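Local atomic coordinates of putative PAS/PAC sensor protein (Nakamurella multipartita DSM 44233, PDB entry 6HMJ), a protein that senses blue light through an FMN-binding light-oxygen-voltage domain and mediates RNA binding and translational regulation, with its ANTAR domain the probable RNA-binding part. Residues 162-167 and 357-362; 145-148 and 153-156. All coordinates share one frame; numbering follows the deposited sequence.

Contact 1: 162-167 and 357-362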
# COMPACT_ATOMS: atom_id res chain seq x y z
N LYS A 162 -2.20 -7.40 -11.71
CA LYS A 162 -2.43 -8.71 -12.31
C LYS A 162 -1.39 -9.00 -13.39
O LYS A 162 -0.88 -10.13 -13.48
CB LYS A 162 -3.84 -8.78 -12.90
CG LYS A 162 -4.95 -8.71 -11.87
CD LYS A 162 -6.29 -9.16 -12.45
CE LYS A 162 -6.89 -8.11 -13.37
NZ LYS A 162 -8.24 -8.51 -13.86
N TRP A 163 -1.07 -8.00 -14.21
CA TRP A 163 -0.06 -8.19 -15.26
C TRP A 163 1.28 -8.57 -14.66
O TRP A 163 1.91 -9.55 -15.09
CB TRP A 163 0.06 -6.90 -16.08
CG TRP A 163 1.21 -6.91 -17.04
CD1 TRP A 163 2.32 -6.10 -16.99
CD2 TRP A 163 1.37 -7.75 -18.18
NE1 TRP A 163 3.16 -6.40 -18.04
CE2 TRP A 163 2.60 -7.40 -18.78
CE3 TRP A 163 0.60 -8.76 -18.76
CZ2 TRP A 163 3.07 -8.04 -19.93
CZ3 TRP A 163 1.06 -9.39 -19.90
CH2 TRP A 163 2.29 -9.02 -20.47
N HIS A 164 1.74 -7.82 -13.66
CA HIS A 164 3.05 -8.09 -13.07
C HIS A 164 3.05 -9.38 -12.25
O HIS A 164 4.09 -10.02 -12.11
CB HIS A 164 3.48 -6.91 -12.20
CG HIS A 164 3.75 -5.66 -12.99
ND1 HIS A 164 4.46 -5.67 -14.17
CD2 HIS A 164 3.38 -4.38 -12.77
CE1 HIS A 164 4.53 -4.44 -14.64
NE2 HIS A 164 3.89 -3.63 -13.81
N SER A 165 1.89 -9.77 -11.71
CA SER A 165 1.78 -11.09 -11.09
C SER A 165 1.98 -12.18 -12.13
O SER A 165 2.68 -13.17 -11.88
CB SER A 165 0.42 -11.23 -10.41
OG SER A 165 0.25 -10.24 -9.41
N SER A 166 1.37 -12.02 -13.30
CA SER A 166 1.54 -12.98 -14.39
C SER A 166 3.00 -13.03 -14.84
O SER A 166 3.58 -14.11 -14.96
CB SER A 166 0.62 -12.61 -15.55
OG SER A 166 0.63 -13.60 -16.55
N GLN A 167 3.59 -11.86 -15.12
CA GLN A 167 4.94 -11.83 -15.68
C GLN A 167 5.97 -12.43 -14.74
O GLN A 167 6.95 -13.04 -15.19
CB GLN A 167 5.32 -10.40 -16.05
CG GLN A 167 4.49 -9.79 -17.17
CD GLN A 167 4.45 -10.67 -18.41
OE1 GLN A 167 3.60 -11.55 -18.54
NE2 GLN A 167 5.37 -10.42 -19.34
N ASP A 357 4.50 6.24 -18.81
CA ASP A 357 4.08 5.89 -20.16
C ASP A 357 4.26 4.41 -20.45
O ASP A 357 3.46 3.81 -21.17
CB ASP A 357 4.86 6.72 -21.19
CG ASP A 357 4.60 8.21 -21.06
OD1 ASP A 357 3.52 8.59 -20.57
OD2 ASP A 357 5.48 9.01 -21.46
N GLN A 358 5.31 3.79 -19.89
CA GLN A 358 5.58 2.39 -20.17
C GLN A 358 4.56 1.48 -19.49
O GLN A 358 4.10 0.50 -20.09
CB GLN A 358 7.00 2.03 -19.74
CG GLN A 358 8.06 2.49 -20.73
CD GLN A 358 9.47 2.10 -20.32
OE1 GLN A 358 9.78 1.99 -19.13
NE2 GLN A 358 10.32 1.86 -21.31
N GLN A 359 4.18 1.79 -18.25
CA GLN A 359 3.10 1.05 -17.61
C GLN A 359 1.81 1.21 -18.39
O GLN A 359 1.10 0.23 -18.66
CB GLN A 359 2.92 1.51 -16.16
CG GLN A 359 4.15 1.37 -15.28
CD GLN A 359 4.53 -0.08 -15.01
OE1 GLN A 359 3.68 -0.97 -15.04
NE2 GLN A 359 5.81 -0.32 -14.73
N LEU A 360 1.49 2.45 -18.78
CA LEU A 360 0.31 2.69 -19.61
C LEU A 360 0.42 1.92 -20.92
O LEU A 360 -0.60 1.45 -21.45
CB LEU A 360 0.15 4.18 -19.88
CG LEU A 360 -0.27 5.06 -18.69
CD1 LEU A 360 -0.34 6.52 -19.11
CD2 LEU A 360 -1.59 4.61 -18.11
N GLU A 361 1.63 1.79 -21.46
CA GLU A 361 1.82 1.05 -22.70
C GLU A 361 1.51 -0.43 -22.52
O GLU A 361 0.97 -1.07 -23.44
CB GLU A 361 3.27 1.23 -23.18
CG GLU A 361 3.56 0.83 -24.62
CD GLU A 361 2.48 1.24 -25.60
OE1 GLU A 361 1.85 2.30 -25.40
OE2 GLU A 361 2.26 0.49 -26.58
N GLN A 362 1.81 -0.99 -21.35
CA GLN A 362 1.51 -2.40 -21.11
C GLN A 362 0.00 -2.64 -21.06
O GLN A 362 -0.49 -3.65 -21.57
CB GLN A 362 2.18 -2.86 -19.82
CG GLN A 362 3.41 -3.72 -20.05
CD GLN A 362 4.47 -3.55 -18.98
OE1 GLN A 362 4.66 -4.43 -18.13
NE2 GLN A 362 5.16 -2.42 -19.00
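Gln362 meets the indole of Trp163, and Gln359 the imidazole of His164: two glutamine oxygens on helix 351-372 face two ring N-H groups on helix 154-167. The pairs show how polar side chains can link helices too far apart for close backbone packing, since the segment axes come no nearer than 12.1 Å and run at 81° to each other.

Gln362 can be followed outward. Gln362 CB lies 4.1 Å from Trp163 NE1, at the fringe of the contact. The next carbon, Gln362 CG, closes to 3.4 Å from Trp163 NE1 and also comes near Trp163 CE2. CD follows beside NE1 and CD1, with the amide plane steeply inclined to the indole. At the tip Gln362 OE1 accepts a hydrogen bond from Trp163 NE1 at the edge of the ring, near its plane; the modelled 2.5 Å is very short and its exact value doubtful. The other arm, Gln362 NE2, turns back to Gln358 O at 3.3 Å, above the carbonyl plane, and the helical Gln362 N reaches the same oxygen from the opposite face.

His164 NE2 donates to Gln359 OE1 at 2.9 Å. Because His164 CG is anti to the carbonyl carbon (chi1 -67°), a CB pointing off to one side still delivers the ring to the other helix. The acceptor lies in the imidazole plane, while the two planar groups cross steeply.

Around these two pairs, His164 stacks on Phe200 of helix 192-202 and touches Leu175 of helix 172-185, whereas Gln359 rests on Phe150 in the loop just before helix 154-167.

Contact 2: 145-148 and 153-156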
# COMPACT_ATOMS: atom_id res chain seq x y z
N ILE A 145 -1.03 2.27 -3.92
CA ILE A 145 0.34 2.70 -4.21
C ILE A 145 0.53 2.85 -5.71
O ILE A 145 1.08 3.85 -6.20
CB ILE A 145 1.36 1.72 -3.60
CG1 ILE A 145 1.37 1.85 -2.08
CG2 ILE A 145 2.74 1.98 -4.17
CD1 ILE A 145 2.21 0.81 -1.37
N VAL A 146 0.09 1.85 -6.48
CA VAL A 146 0.22 1.91 -7.93
C VAL A 146 -0.63 3.04 -8.50
O VAL A 146 -0.20 3.74 -9.43
CB VAL A 146 -0.15 0.55 -8.55
CG1 VAL A 146 -0.32 0.67 -10.06
CG2 VAL A 146 0.91 -0.50 -8.21
N MET A 147 -1.84 3.22 -7.98
CA MET A 147 -2.72 4.27 -8.47
C MET A 147 -2.03 5.63 -8.46
O MET A 147 -2.00 6.34 -9.47
CB MET A 147 -4.00 4.33 -7.62
CG MET A 147 -5.03 3.27 -7.96
SD MET A 147 -6.50 3.40 -6.93
CE MET A 147 -7.16 4.97 -7.47
N ALA A 148 -1.47 6.01 -7.31
CA ALA A 148 -0.91 7.35 -7.16
C ALA A 148 0.52 7.43 -7.69
O ALA A 148 0.92 8.47 -8.23
CB ALA A 148 -0.96 7.78 -5.70
N ASP A 153 -5.98 5.04 -12.60
CA ASP A 153 -7.18 4.74 -11.82
C ASP A 153 -7.07 3.34 -11.20
O ASP A 153 -6.08 2.62 -11.39
CB ASP A 153 -8.43 4.88 -12.69
CG ASP A 153 -8.51 3.84 -13.79
OD1 ASP A 153 -7.97 2.73 -13.63
OD2 ASP A 153 -9.14 4.14 -14.83
N ALA A 154 -8.10 2.95 -10.45
CA ALA A 154 -8.02 1.72 -9.67
C ALA A 154 -8.04 0.49 -10.56
O ALA A 154 -7.31 -0.48 -10.31
CB ALA A 154 -9.17 1.67 -8.66
N ASP A 155 -8.87 0.49 -11.61
CA ASP A 155 -8.90 -0.65 -12.52
C ASP A 155 -7.56 -0.83 -13.21
O ASP A 155 -7.02 -1.94 -13.28
CB ASP A 155 -10.02 -0.47 -13.54
CG ASP A 155 -11.40 -0.62 -12.93
OD1 ASP A 155 -11.64 -1.62 -12.22
OD2 ASP A 155 -12.24 0.27 -13.14
N GLN A 156 -6.99 0.27 -13.73
CA GLN A 156 -5.67 0.20 -14.35
C GLN A 156 -4.62 -0.28 -13.35
O GLN A 156 -3.80 -1.15 -13.66
CB GLN A 156 -5.29 1.56 -14.92
CG GLN A 156 -6.20 2.04 -16.03
CD GLN A 156 -5.91 3.47 -16.46
OE1 GLN A 156 -5.63 4.34 -15.64
NE2 GLN A 156 -5.97 3.71 -17.77
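The short loop between two helices of the ANTAR domain, where the long helix 114-149 gives way to helix 154-167, brings Met147 against Asp153 and Ala154. It is a worked example of how a helical hairpin can be closed: an apolar side chain from the outgoing helix covers the first turn of the incoming one, and a capping box caps the N-terminal end of that turn. The backbones are nearest at Met147 and Asp153, whose CA atoms are 5.6 Å apart.

Met147 carries most of the contact from helix 114-149. Its chain runs extended through chi2 and then bends at the sulfur (chi3 66°), laying the thioether across the start of helix 154-167 and bringing the methyl CE back to Ala154 N. Along the way Met147 CG passes the carbonyl oxygen of Asp153 at 3.6 Å. SD then sits equally close to CA and CB of Ala154, so Ala154 CB is touched by the sulfur although it points away from helix 114-149.

The second subunit completes the surroundings: its Gln141 packs on both Met147 and Ala154, while Ala148 meets its counterpart there. Within the chain, Val146 packs on Ala157 and Leu161, extending the hairpin's apolar seam.

Asp153, the N-cap, and Gln156 exchange reciprocal bonds. Gln156 OE1 accepts a hydrogen bond from Asp153 N at 3.1 Å, on a lone pair and in the carbonyl plane. In return Gln156 N donates to Asp153 OD1 at 2.6 Å, meeting it nearly along the C-O axis.

Overall arrangement
Helix 154-167 takes part in both contacts: contact 2 joins its first turn to the preceding helix 114-149, and contact 1 ties its last turns to helix 351-372, almost two hundred residues on. The centres of the contacts are about 12 Å apart and their nearest atoms about 4 Å, without touching. One is local and mainly apolar, the other distant in sequence and polar. Neither reaches the FMN pocket, yet helix 351-372 begins only a few residues after Gln347, which binds the flavin. Contact 1 therefore joins the helix following the light-sensing domain to the ANTAR domain, a placement consistent with communication between them.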